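Local coordinates for kelch domain-containing protein (Colletotrichum graminicola M1.001, PDB 5C86) that probably oxidises alcohols at a copper centre, as a fungal alcohol oxidase of the galactose oxidase and glyoxal oxidase (AA5) family, at residues A[394-399]-A[451-456]; A[226-231]-A[428-433]; A[385-390]-A[474-479]; A[182-187]-A[260-265]. All blocks are in the same frame, centred on the assembly; numbering follows the deposited sequence. Where two conformers were deposited one is given.

Interaction 1 (A[394-399]-A[451-456]); sequences AVRAGA and NDYGVA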
loop_
_atom_site.group_PDB
_atom_site.type_symbol
_atom_site.label_atom_id
_atom_site.label_comp_id
_atom_site.label_asym_id
_atom_site.label_seq_id
_atom_site.Cartn_x
_atom_site.Cartn_y
_atom_site.Cartn_z
ATOM N N ALA A 394 -13.451 -10.515 14.382
ATOM C CA ALA A 394 -12.860 -9.345 15.025
ATOM C C ALA A 394 -12.163 -9.911 16.245
ATOM O O ALA A 394 -12.819 -10.529 17.105
ATOM C CB ALA A 394 -13.905 -8.327 15.419
ATOM N N VAL A 395 -10.850 -9.750 16.316
ATOM C CA VAL A 395 -10.108 -10.312 17.423
ATOM C C VAL A 395 -9.036 -9.369 17.840
ATOM O O VAL A 395 -8.562 -8.557 17.056
ATOM C CB VAL A 395 -9.531 -11.662 17.159
ATOM C CG1 VAL A 395 -10.640 -12.670 16.751
ATOM C CG2 VAL A 395 -8.526 -11.598 16.057
ATOM N N ARG A 396 -8.611 -9.479 19.082
ATOM C CA ARG A 396 -7.550 -8.651 19.585
ATOM C C ARG A 396 -6.207 -9.279 19.187
ATOM O O ARG A 396 -6.127 -10.470 18.799
ATOM C CB ARG A 396 -7.600 -8.636 21.158
ATOM C CG ARG A 396 -8.726 -7.769 21.630
ATOM C CD ARG A 396 -9.038 -7.883 23.118
ATOM N NE ARG A 396 -9.903 -6.739 23.484
ATOM C CZ ARG A 396 -10.500 -6.572 24.662
ATOM N NH1 ARG A 396 -11.253 -5.500 24.858
ATOM N NH2 ARG A 396 -10.361 -7.468 25.632
ATOM N N ALA A 397 -5.112 -8.558 19.402
ATOM C CA ALA A 397 -3.767 -9.122 19.282
ATOM C C ALA A 397 -3.613 -10.298 20.220
ATOM O O ALA A 397 -4.126 -10.312 21.357
ATOM C CB ALA A 397 -2.712 -8.056 19.557
ATOM N N GLY A 398 -3.012 -11.336 19.693
ATOM C CA GLY A 398 -2.798 -12.583 20.496
ATOM C C GLY A 398 -3.897 -13.651 20.369
ATOM O O GLY A 398 -3.700 -14.781 20.793
ATOM N N ALA A 399 -5.044 -13.274 19.817
ATOM C CA ALA A 399 -6.256 -14.067 19.944
ATOM C C ALA A 399 -6.232 -15.165 18.910
ATOM O O ALA A 399 -5.643 -15.027 17.823
ATOM C CB ALA A 399 -7.448 -13.204 19.803
ATOM N N ASN A 451 0.881 -11.100 19.048
ATOM C CA ASN A 451 0.564 -10.291 20.197
ATOM C C ASN A 451 0.963 -8.853 20.175
ATOM O O ASN A 451 0.393 -8.053 20.926
ATOM C CB ASN A 451 1.229 -10.965 21.390
ATOM C CG ASN A 451 0.309 -11.887 22.085
ATOM O OD1 ASN A 451 -0.745 -11.492 22.616
ATOM N ND2 ASN A 451 0.717 -13.176 22.112
ATOM N N ASP A 452 1.855 -8.441 19.312
ATOM C CA ASP A 452 2.368 -7.099 19.323
ATOM C C ASP A 452 1.611 -6.297 18.244
ATOM O O ASP A 452 1.646 -6.646 17.034
ATOM C CB ASP A 452 3.859 -7.142 18.957
ATOM C CG ASP A 452 4.585 -5.871 19.342
ATOM O OD1 ASP A 452 4.089 -4.776 19.073
ATOM O OD2 ASP A 452 5.684 -6.011 19.969
ATOM N N TYR A 453 0.979 -5.217 18.676
ATOM C CA TYR A 453 0.264 -4.345 17.765
ATOM C C TYR A 453 1.172 -3.607 16.816
ATOM O O TYR A 453 0.625 -3.045 15.853
ATOM C CB TYR A 453 -0.645 -3.345 18.485
ATOM C CG TYR A 453 -1.908 -3.953 19.011
ATOM C CD1 TYR A 453 -2.988 -4.256 18.231
ATOM C CD2 TYR A 453 -2.045 -4.223 20.390
ATOM C CE1 TYR A 453 -4.133 -4.824 18.731
ATOM C CE2 TYR A 453 -3.212 -4.759 20.870
ATOM C CZ TYR A 453 -4.246 -5.045 20.098
ATOM O OH TYR A 453 -5.403 -5.661 20.545
ATOM N N GLY A 454 2.482 -3.590 17.043
ATOM C CA GLY A 454 3.418 -3.046 16.086
ATOM C C GLY A 454 3.642 -3.916 14.898
ATOM O O GLY A 454 4.089 -3.454 13.864
ATOM N N VAL A 455 3.304 -5.204 15.070
ATOM C CA VAL A 455 3.326 -6.213 14.055
ATOM C C VAL A 455 1.932 -6.278 13.404
ATOM O O VAL A 455 1.776 -5.931 12.220
ATOM C CB VAL A 455 3.740 -7.578 14.609
ATOM C CG1 VAL A 455 3.556 -8.689 13.553
ATOM C CG2 VAL A 455 5.192 -7.511 15.091
ATOM N N ALA A 456 0.901 -6.592 14.195
ATOM C CA ALA A 456 -0.462 -6.658 13.752
ATOM C C ALA A 456 -1.096 -5.322 14.006
ATOM O O ALA A 456 -1.849 -5.071 14.970
ATOM C CB ALA A 456 -1.173 -7.742 14.521
#

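Interaction 2 (A[226-231]-A[428-433]); sequences SVMYDA and DQRRIP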
loop_
_atom_site.group_PDB
_atom_site.type_symbol
_atom_site.label_atom_id
_atom_site.label_comp_id
_atom_site.label_asym_id
_atom_site.label_seq_id
_atom_site.Cartn_x
_atom_site.Cartn_y
_atom_site.Cartn_z
ATOM N N SER A 226 8.546 0.213 -1.368
ATOM C CA SER A 226 8.877 -0.612 -0.191
ATOM C C SER A 226 7.682 -1.333 0.312
ATOM O O SER A 226 6.537 -0.833 0.157
ATOM C CB SER A 226 9.507 0.207 0.927
ATOM O OG SER A 226 8.617 1.091 1.600
ATOM N N VAL A 227 7.872 -2.509 0.916
ATOM C CA VAL A 227 6.781 -3.276 1.466
ATOM C C VAL A 227 7.256 -4.182 2.574
ATOM O O VAL A 227 8.241 -4.871 2.421
ATOM C CB VAL A 227 5.948 -4.062 0.442
ATOM C CG1 VAL A 227 6.832 -5.057 -0.240
ATOM C CG2 VAL A 227 4.765 -4.726 1.090
ATOM N N MET A 228 6.468 -4.237 3.657
ATOM C CA MET A 228 6.718 -5.098 4.755
ATOM C C MET A 228 6.112 -6.452 4.434
ATOM O O MET A 228 4.941 -6.686 4.639
ATOM C CB MET A 228 6.119 -4.520 6.019
ATOM C CG MET A 228 6.521 -5.308 7.260
ATOM S SD MET A 228 5.925 -4.604 8.793
ATOM C CE MET A 228 7.112 -3.288 8.962
ATOM N N TYR A 229 6.946 -7.369 3.981
ATOM C CA TYR A 229 6.505 -8.657 3.512
ATOM C C TYR A 229 6.494 -9.725 4.613
ATOM O O TYR A 229 5.922 -10.797 4.419
ATOM C CB TYR A 229 7.334 -9.123 2.308
ATOM C CG TYR A 229 8.759 -9.455 2.629
ATOM C CD1 TYR A 229 9.093 -10.662 3.104
ATOM C CD2 TYR A 229 9.735 -8.504 2.488
ATOM C CE1 TYR A 229 10.434 -10.941 3.411
ATOM C CE2 TYR A 229 11.061 -8.722 2.796
ATOM C CZ TYR A 229 11.362 -9.955 3.278
ATOM O OH TYR A 229 12.687 -10.220 3.520
ATOM N N ASP A 230 7.174 -9.508 5.755
ATOM C CA ASP A 230 7.048 -10.433 6.872
ATOM C C ASP A 230 7.139 -9.593 8.111
ATOM O O ASP A 230 8.266 -9.305 8.592
ATOM C CB ASP A 230 8.095 -11.534 6.837
ATOM C CG ASP A 230 7.961 -12.496 8.025
ATOM O OD1 ASP A 230 7.244 -12.161 9.019
ATOM O OD2 ASP A 230 8.521 -13.612 7.921
ATOM N N ALA A 231 5.999 -9.142 8.617
ATOM C CA ALA A 231 6.008 -8.232 9.752
ATOM C C ALA A 231 6.455 -8.908 11.051
ATOM O O ALA A 231 7.026 -8.230 11.915
ATOM C CB ALA A 231 4.673 -7.636 9.912
ATOM N N ASP A 428 -0.206 0.888 4.280
ATOM C CA ASP A 428 -1.176 0.011 4.886
ATOM C C ASP A 428 -0.897 -1.473 4.657
ATOM O O ASP A 428 -1.410 -2.310 5.401
ATOM C CB ASP A 428 -2.566 0.316 4.367
ATOM C CG ASP A 428 -3.197 1.553 4.980
ATOM O OD1 ASP A 428 -3.406 1.678 6.226
ATOM O OD2 ASP A 428 -3.444 2.479 4.159
ATOM N N GLN A 429 -0.198 -1.813 3.559
ATOM C CA GLN A 429 -0.000 -3.206 3.265
ATOM C C GLN A 429 1.164 -3.794 4.109
ATOM O O GLN A 429 2.222 -3.286 4.090
ATOM C CB GLN A 429 0.229 -3.501 1.773
ATOM C CG GLN A 429 1.471 -3.009 1.231
ATOM C CD GLN A 429 1.770 -3.522 -0.243
ATOM O OE1 GLN A 429 1.356 -4.606 -0.740
ATOM N NE2 GLN A 429 2.505 -2.731 -0.893
ATOM N N ARG A 430 0.886 -4.915 4.708
ATOM C CA ARG A 430 1.894 -5.761 5.303
ATOM C C ARG A 430 1.389 -7.150 5.363
ATOM O O ARG A 430 0.184 -7.408 5.432
ATOM C CB ARG A 430 2.244 -5.247 6.716
ATOM C CG ARG A 430 1.106 -5.217 7.704
ATOM C CD ARG A 430 1.546 -4.849 9.114
ATOM N NE ARG A 430 2.121 -3.498 9.110
ATOM C CZ ARG A 430 3.046 -3.026 9.974
ATOM N NH1 ARG A 430 3.439 -3.757 11.060
ATOM N NH2 ARG A 430 3.498 -1.803 9.784
ATOM N N ARG A 431 2.304 -8.087 5.387
ATOM C CA ARG A 431 1.984 -9.502 5.491
ATOM C C ARG A 431 2.551 -10.112 6.792
ATOM O O ARG A 431 3.700 -9.856 7.145
ATOM C CB ARG A 431 2.613 -10.277 4.367
ATOM C CG ARG A 431 2.577 -11.789 4.508
ATOM C CD ARG A 431 3.086 -12.475 3.234
ATOM N NE ARG A 431 3.301 -13.939 3.404
ATOM C CZ ARG A 431 4.342 -14.477 3.996
ATOM N NH1 ARG A 431 5.344 -13.731 4.442
ATOM N NH2 ARG A 431 4.428 -15.776 4.069
ATOM N N ILE A 432 1.731 -10.895 7.435
ATOM C CA ILE A 432 2.032 -11.698 8.608
ATOM C C ILE A 432 1.826 -13.162 8.245
ATOM O O ILE A 432 0.705 -13.589 8.027
ATOM C CB ILE A 432 1.131 -11.262 9.757
ATOM C CG1 ILE A 432 1.527 -9.817 10.166
ATOM C CG2 ILE A 432 1.147 -12.293 10.932
ATOM C CD1 ILE A 432 0.446 -9.180 11.033
ATOM N N PRO A 433 2.883 -13.964 8.208
ATOM C CA PRO A 433 2.671 -15.416 8.062
ATOM C C PRO A 433 2.129 -15.977 9.330
ATOM O O PRO A 433 2.358 -15.427 10.412
ATOM C CB PRO A 433 4.063 -15.965 7.809
ATOM C CG PRO A 433 4.957 -15.001 8.434
ATOM C CD PRO A 433 4.290 -13.648 8.428
HETATM O O HOH W 1 3.976 -0.354 -0.018
HETATM O O HOH W 2 7.820 -14.832 5.626
#

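Interaction 3 (A[385-390]-A[474-479]); sequences PVIQSL and VAQFFK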
loop_
_atom_site.group_PDB
_atom_site.type_symbol
_atom_site.label_atom_id
_atom_site.label_comp_id
_atom_site.label_asym_id
_atom_site.label_seq_id
_atom_site.Cartn_x
_atom_site.Cartn_y
_atom_site.Cartn_z
ATOM N N PRO A 385 -8.210 -24.017 -2.853
ATOM C CA PRO A 385 -8.921 -24.335 -1.625
ATOM C C PRO A 385 -9.909 -23.241 -1.253
ATOM O O PRO A 385 -9.901 -22.151 -1.848
ATOM C CB PRO A 385 -7.749 -24.465 -0.624
ATOM C CG PRO A 385 -6.734 -23.519 -1.110
ATOM C CD PRO A 385 -6.855 -23.492 -2.623
ATOM N N VAL A 386 -10.804 -23.524 -0.317
ATOM C CA VAL A 386 -11.859 -22.638 0.117
ATOM C C VAL A 386 -11.895 -22.574 1.688
ATOM O O VAL A 386 -11.970 -23.616 2.319
ATOM C CB VAL A 386 -13.213 -23.123 -0.395
ATOM C CG1 VAL A 386 -14.344 -22.279 0.126
ATOM C CG2 VAL A 386 -13.211 -23.129 -1.967
ATOM N N ILE A 387 -11.947 -21.363 2.231
ATOM C CA ILE A 387 -12.258 -21.192 3.657
ATOM C C ILE A 387 -13.760 -21.235 3.814
ATOM O O ILE A 387 -14.469 -20.347 3.254
ATOM C CB ILE A 387 -11.699 -19.872 4.207
ATOM C CG1 ILE A 387 -10.214 -19.916 4.068
ATOM C CG2 ILE A 387 -12.197 -19.658 5.687
ATOM C CD1 ILE A 387 -9.538 -18.606 4.502
ATOM N N GLN A 388 -14.210 -22.299 4.526
ATOM C CA GLN A 388 -15.609 -22.588 4.878
ATOM C C GLN A 388 -16.094 -21.777 6.087
ATOM O O GLN A 388 -17.234 -21.312 6.144
ATOM C CB GLN A 388 -15.792 -24.086 5.191
ATOM C CG GLN A 388 -17.269 -24.447 5.459
ATOM C CD GLN A 388 -17.458 -25.848 6.002
ATOM O OE1 GLN A 388 -16.508 -26.604 6.138
ATOM N NE2 GLN A 388 -18.703 -26.201 6.319
ATOM N N SER A 389 -15.220 -21.576 7.066
ATOM C CA SER A 389 -15.618 -20.728 8.202
ATOM C C SER A 389 -14.407 -20.056 8.891
ATOM O O SER A 389 -13.295 -20.533 8.757
ATOM C CB SER A 389 -16.466 -21.556 9.192
ATOM O OG SER A 389 -15.720 -22.547 9.836
ATOM N N LEU A 390 -14.654 -18.944 9.576
ATOM C CA LEU A 390 -13.734 -18.434 10.612
ATOM C C LEU A 390 -14.521 -18.445 11.906
ATOM O O LEU A 390 -15.742 -18.141 11.953
ATOM C CB LEU A 390 -13.295 -17.028 10.348
ATOM C CG LEU A 390 -12.540 -16.769 9.079
ATOM C CD1 LEU A 390 -12.110 -15.332 9.005
ATOM C CD2 LEU A 390 -11.286 -17.666 8.963
ATOM N N VAL A 474 -9.451 -17.786 -2.043
ATOM C CA VAL A 474 -9.910 -16.407 -2.015
ATOM C C VAL A 474 -10.023 -16.028 -0.545
ATOM O O VAL A 474 -10.499 -16.807 0.323
ATOM C CB VAL A 474 -11.266 -16.293 -2.740
ATOM C CG1 VAL A 474 -11.847 -14.905 -2.538
ATOM C CG2 VAL A 474 -11.110 -16.662 -4.192
ATOM N N ALA A 475 -9.552 -14.863 -0.170
ATOM C CA ALA A 475 -9.456 -14.526 1.255
ATOM C C ALA A 475 -10.719 -14.238 1.908
ATOM O O ALA A 475 -11.711 -13.889 1.270
ATOM C CB ALA A 475 -8.497 -13.369 1.439
ATOM N N GLN A 476 -10.719 -14.464 3.241
ATOM C CA GLN A 476 -11.803 -13.986 4.110
ATOM C C GLN A 476 -11.327 -12.802 4.894
ATOM O O GLN A 476 -10.166 -12.751 5.305
ATOM C CB GLN A 476 -12.324 -15.085 5.061
ATOM C CG GLN A 476 -12.938 -16.258 4.304
ATOM C CD GLN A 476 -14.057 -15.851 3.339
ATOM O OE1 GLN A 476 -14.922 -15.001 3.643
ATOM N NE2 GLN A 476 -14.078 -16.504 2.182
ATOM N N PHE A 477 -12.218 -11.862 5.123
ATOM C CA PHE A 477 -11.834 -10.636 5.842
ATOM C C PHE A 477 -12.028 -10.773 7.320
ATOM O O PHE A 477 -12.999 -11.377 7.796
ATOM C CB PHE A 477 -12.652 -9.443 5.339
ATOM C CG PHE A 477 -12.313 -9.006 3.984
ATOM C CD1 PHE A 477 -11.327 -8.071 3.798
ATOM C CD2 PHE A 477 -12.933 -9.526 2.840
ATOM C CE1 PHE A 477 -10.991 -7.661 2.546
ATOM C CE2 PHE A 477 -12.612 -9.069 1.565
ATOM C CZ PHE A 477 -11.618 -8.114 1.407
ATOM N N PHE A 478 -11.164 -10.153 8.098
ATOM C CA PHE A 478 -11.352 -10.052 9.501
ATOM C C PHE A 478 -10.625 -8.809 10.001
ATOM O O PHE A 478 -9.778 -8.280 9.288
ATOM C CB PHE A 478 -10.893 -11.293 10.316
ATOM C CG PHE A 478 -9.385 -11.460 10.399
ATOM C CD1 PHE A 478 -8.676 -11.942 9.297
ATOM C CD2 PHE A 478 -8.687 -11.103 11.537
ATOM C CE1 PHE A 478 -7.302 -12.118 9.369
ATOM C CE2 PHE A 478 -7.303 -11.252 11.590
ATOM C CZ PHE A 478 -6.641 -11.774 10.539
ATOM N N LYS A 479 -10.884 -8.384 11.245
ATOM C CA LYS A 479 -10.163 -7.238 11.823
ATOM C C LYS A 479 -9.480 -7.523 13.120
ATOM O O LYS A 479 -9.987 -8.316 13.935
ATOM C CB LYS A 479 -11.025 -5.970 11.882
ATOM C CG LYS A 479 -12.215 -6.014 12.747
ATOM C CD LYS A 479 -12.882 -4.599 12.834
ATOM C CE LYS A 479 -14.015 -4.618 13.849
ATOM N NZ LYS A 479 -14.611 -3.248 13.986
HETATM O O HOH W 3 -11.309 -19.944 -2.574
HETATM O O HOH W 4 -12.058 -19.005 0.469
#

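Interaction 4 (A[182-187]-A[260-265]); sequences WSWKNG and GEPGQA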
loop_
_atom_site.group_PDB
_atom_site.type_symbol
_atom_site.label_atom_id
_atom_site.label_comp_id
_atom_site.label_asym_id
_atom_site.label_seq_id
_atom_site.Cartn_x
_atom_site.Cartn_y
_atom_site.Cartn_z
ATOM N N TRP A 182 6.795 3.008 7.899
ATOM C CA TRP A 182 6.414 1.672 8.386
ATOM C C TRP A 182 6.157 1.734 9.881
ATOM O O TRP A 182 7.126 1.867 10.615
ATOM C CB TRP A 182 7.469 0.619 7.994
ATOM C CG TRP A 182 7.453 0.401 6.554
ATOM C CD1 TRP A 182 8.308 0.887 5.618
ATOM C CD2 TRP A 182 6.391 -0.234 5.838
ATOM N NE1 TRP A 182 7.861 0.570 4.355
ATOM C CE2 TRP A 182 6.695 -0.128 4.454
ATOM C CE3 TRP A 182 5.219 -0.836 6.229
ATOM C CZ2 TRP A 182 5.825 -0.576 3.488
ATOM C CZ3 TRP A 182 4.370 -1.296 5.297
ATOM C CH2 TRP A 182 4.670 -1.148 3.917
ATOM N N SER A 183 4.913 1.554 10.270
ATOM C CA SER A 183 4.595 1.503 11.689
ATOM C C SER A 183 5.143 0.284 12.362
ATOM O O SER A 183 5.219 -0.833 11.774
ATOM C CB SER A 183 3.121 1.525 11.884
ATOM O OG SER A 183 2.580 2.734 11.406
ATOM N N TRP A 184 5.603 0.479 13.605
ATOM C CA TRP A 184 6.258 -0.587 14.340
ATOM C C TRP A 184 5.876 -0.550 15.854
ATOM O O TRP A 184 4.885 0.035 16.208
ATOM C CB TRP A 184 7.765 -0.571 14.038
ATOM C CG TRP A 184 8.582 -1.776 14.382
ATOM C CD1 TRP A 184 9.773 -1.842 15.182
ATOM C CD2 TRP A 184 8.343 -3.135 13.960
ATOM N NE1 TRP A 184 10.248 -3.121 15.214
ATOM C CE2 TRP A 184 9.408 -3.930 14.497
ATOM C CE3 TRP A 184 7.387 -3.738 13.132
ATOM C CZ2 TRP A 184 9.514 -5.259 14.210
ATOM C CZ3 TRP A 184 7.516 -5.124 12.847
ATOM C CH2 TRP A 184 8.548 -5.846 13.419
ATOM N N LYS A 185 6.684 -1.180 16.682
ATOM C CA LYS A 185 6.321 -1.425 18.063
ATOM C C LYS A 185 6.080 -0.132 18.819
ATOM O O LYS A 185 6.815 0.861 18.576
ATOM C CB LYS A 185 7.399 -2.262 18.693
ATOM C CG LYS A 185 7.538 -3.655 18.072
ATOM C CD LYS A 185 8.677 -4.480 18.695
ATOM C CE LYS A 185 8.841 -5.826 17.963
ATOM N NZ LYS A 185 9.694 -6.739 18.821
ATOM N N ASN A 186 5.084 -0.154 19.694
ATOM C CA ASN A 186 4.880 0.912 20.716
ATOM C C ASN A 186 4.854 2.317 20.140
ATOM O O ASN A 186 5.540 3.251 20.624
ATOM C CB ASN A 186 6.073 0.815 21.655
ATOM C CG ASN A 186 5.838 1.556 22.992
ATOM O OD1 ASN A 186 4.732 1.884 23.336
ATOM N ND2 ASN A 186 6.894 1.863 23.658
ATOM N N GLY A 187 4.130 2.457 19.063
ATOM C CA GLY A 187 3.836 3.738 18.480
ATOM C C GLY A 187 4.956 4.282 17.655
ATOM O O GLY A 187 4.871 5.435 17.270
ATOM N N GLY A 260 14.761 -4.334 14.290
ATOM C CA GLY A 260 14.806 -4.913 15.605
ATOM C C GLY A 260 13.913 -4.072 16.477
ATOM O O GLY A 260 12.699 -4.059 16.287
ATOM N N GLU A 261 14.484 -3.436 17.486
ATOM C CA GLU A 261 13.703 -2.613 18.382
ATOM C C GLU A 261 13.671 -1.156 17.861
ATOM O O GLU A 261 14.563 -0.738 17.199
ATOM C CB GLU A 261 14.205 -2.708 19.839
ATOM C CG GLU A 261 13.908 -4.063 20.522
ATOM C CD GLU A 261 12.444 -4.530 20.487
ATOM O OE1 GLU A 261 11.557 -3.760 20.874
ATOM O OE2 GLU A 261 12.162 -5.713 20.096
ATOM N N PRO A 262 12.614 -0.410 18.136
ATOM C CA PRO A 262 12.605 0.976 17.742
ATOM C C PRO A 262 13.749 1.689 18.392
ATOM O O PRO A 262 14.152 1.328 19.504
ATOM C CB PRO A 262 11.277 1.536 18.253
ATOM C CG PRO A 262 10.585 0.411 18.916
ATOM C CD PRO A 262 11.420 -0.776 18.906
ATOM N N GLY A 263 14.273 2.676 17.693
ATOM C CA GLY A 263 15.482 3.382 18.111
ATOM C C GLY A 263 16.809 2.716 17.796
ATOM O O GLY A 263 17.814 3.346 17.911
ATOM N N GLN A 264 16.851 1.438 17.448
ATOM C CA GLN A 264 18.075 0.726 17.225
ATOM C C GLN A 264 18.351 0.660 15.713
ATOM O O GLN A 264 17.428 0.901 14.890
ATOM C CB GLN A 264 18.018 -0.688 17.832
ATOM C CG GLN A 264 17.762 -0.744 19.333
ATOM C CD GLN A 264 18.796 0.010 20.179
ATOM O OE1 GLN A 264 19.961 0.150 19.813
ATOM N NE2 GLN A 264 18.359 0.488 21.328
ATOM N N ALA A 265 19.599 0.473 15.364
ATOM C CA ALA A 265 19.996 0.465 13.952
ATOM C C ALA A 265 19.133 -0.577 13.192
ATOM O O ALA A 265 18.779 -1.619 13.725
ATOM C CB ALA A 265 21.465 0.113 13.798
#

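Interaction 1 (A[394-399]-A[451-456])
Ala397 meets Tyr453 twice, once through its methyl group and once through its backbone amide. CB of Ala397 points at the other segment and stands over one face of the phenol ring, 3.6 Å from the ring centroid and 18° off the normal, a CH-pi contact. It is shifted toward the hydroxyl end, so that its nearest ring atom is Tyr453 CZ at 3.4 Å. The amide uses the phenol oxygen: Ala397 N donates to Tyr453 OH over 3.1 Å in an almost straight bond (170° at the hydrogen). Since the same hydroxyl is also hydrogen-bonded to the carbonyl oxygen of Thr481, two bonds fix where the end of the ring lies. A chi1 of -76° starts the ring off in that direction, with CG beside the backbone N and opposite the carbonyl carbon. The setting is the immunoglobulin-like early set domain of the galactose oxidase family. Here strand 394-396 leaves its parallel neighbour, strand 476-481, through a type II turn from Arg396 to Ala399, and the turn lodges against the loop between strands 444-448 and 459-466. Gly398 takes the third position of that turn. Beside it the Asn451 side chain reaches in, bringing OD1 to 3.1 Å from Gly398 CA, while the backbone O of Asn451 lies 3.4 Å from Ala397 CB. Arg396 contributes mainly its root, CB being 3.7 Å from Tyr453 OH; the rest of its extended chain leads away. On the loop side, Asp452 OD1 accepts from Gly454 N at 2.8 Å, an Asx turn that shapes the backbone carrying the tyrosine.

Interaction 2 (A[226-231]-A[428-433])
Met228 and Arg430 run side by side and point the same way, and the sulfur ends up over the flat of the guanidinium: SD sits above its centre, 3.5 Å from Arg430 CZ. The arginine bends at chi3 (62°), which turns this face to the methionine, while NH2 bonds to the carbonyl of Ser183 and NH1 to that of Val455. A buried charge is thus covered by sulfur on one face and is hydrogen-bonded to two backbone oxygens.

Arg431 behaves differently. Extended from CG to NE, it passes along the Tyr229 carbonyl and then meets it edge-on, NH1 donating to Tyr229 O at 3.0 Å with the oxygen only 3° out of the guanidinium plane. A water at the same edge accepts from NH1 and donates to Asp230 OD2, bridging a pair whose charged atoms are not in contact. The other carboxylate oxygen, Asp230 OD1, bonds to Ala233 N and also rests 3.4 Å from Pro433 CD.

Between these side chains the backbones join directly: Arg431 N donates to Met228 O at 3.1 Å, and Ala231 N to Arg431 O at 2.8 Å. Ala231 CB packs on Ile432 CG1 at 3.8 Å. At the far end a second water bridges Ser226 O and Gln429 NE2, the Gln429 amide being held further by Ala283 O and Val285 N.

Tyr229 and Asp230 form a classic beta bulge opposite Lys235 in the neighbouring strand 235-239 of a propeller blade; across the contact, strand 431-438 pairs with strand 412-422 of the C-terminal domain, and strand 282-285 of another blade flanks both Val227 and Arg431.

Interaction 3 (A[385-390]-A[474-479])
Ile387, Leu390 and Gln476 meet where the first strand of the immunoglobulin-like C-terminal domain passes the last. The short strands 387-390 and 476-479 run almost parallel, 17° apart, with axes 9.0 Å from each other, and no direct hydrogen bond joins them. Side chains span the gap. Ile387 and Gln476 lie alongside one another, running opposite ways, with Ile387 CG2 3.7 Å from Gln476 CG. A chi1 of -63° sets the glutamine CG beside its backbone N and against the isoleucine; the bend at chi2 then turns the amide aside. Leu390 crosses the same side chain at a slant, its CD1 4.0 Å from Gln476 CB.

Both Ile387 and Leu390 point toward the 474-479 segment although three residues apart, because Gln388 and Ser389 form a classic beta bulge opposite Thr404 and break the usual alternation. Strand 387-390 pairs with 400-405, whereas strand 394-396 crosses over to pair with 476-481, much as the split first strand of many immunoglobulin-like sandwiches does. Where the segments begin, two waters stand in for direct bonds: one accepts from Val474 N at 2.9 Å and donates to Pro385 O, and the other accepts from Ile387 N and donates to Val474 O at 2.7 Å.

Interaction 4 (A[182-187]-A[260-265])
Lys185 and Pro262 mark the nearest approach of the two backbones, with CA atoms 6.7 Å apart, where the loop after strand 181-183 faces a type II turn running from Glu261 to Gln264. The Trp184 indole turns its pyrrole edge to Gly260. Its NE1 donates to Gly260 O at 2.8 Å, nearly straight at 171°, and the acceptor lies close to the ring plane, only 6° out of it. Trp184 reaches this position because CG lies opposite the backbone N (chi1 -164°). The one N-H of the indole is therefore spent on a backbone carbonyl in the other loop, which fixes the rotation of the ring.

Lys185 rises from the next position and passes one face of that indole, CG lying above the plane and offset toward the rim. From there the chain stays extended, and NZ forms a salt bridge with Glu261 OE2 at 3.0 Å, on its syn side but somewhat out of the carboxylate plane. Glu261 starts away from the contact but bends at chi2, bringing its carboxylate back toward the lysine. Both ends are near the surface, so solvent probably shares in this pairing. Pro262 adds a van der Waals contact, CG at 3.8 Å from Lys185 O, and an apolar one, CD obliquely placed at 4.2 Å from Trp184 CD1.

Trp184 also touches Val455, and Lys185 touches Asp452, both in the C-terminal domain. The contact between 182-187 and 260-265 itself joins two successive blades of the kelch propeller: the loop between the first two strands of one blade meets the loop between the third and fourth strands of the next.

How the interactions relate
Interactions 1, 2 and 4 touch one another, with centres about 14 to 16 Å apart; interaction 3, about 30 Å from interaction 4, joins them through interaction 1, where strands 394-396 and 476-481 pair. Arg430 ties the first three together, bonding to Ser183 of interaction 4 and Val455 of interaction 1. Along the chain, interaction 4 closes before interactions 1 and 3 open, and interaction 1 falls between the segments of interaction 3; interaction 2 alternates with the other three. Thus interaction 4 joins two propeller blades, interaction 2 joins the propeller to the early set domain, and interactions 1 and 3 shape that domain around strand 476-481, coupling the two folds of this family.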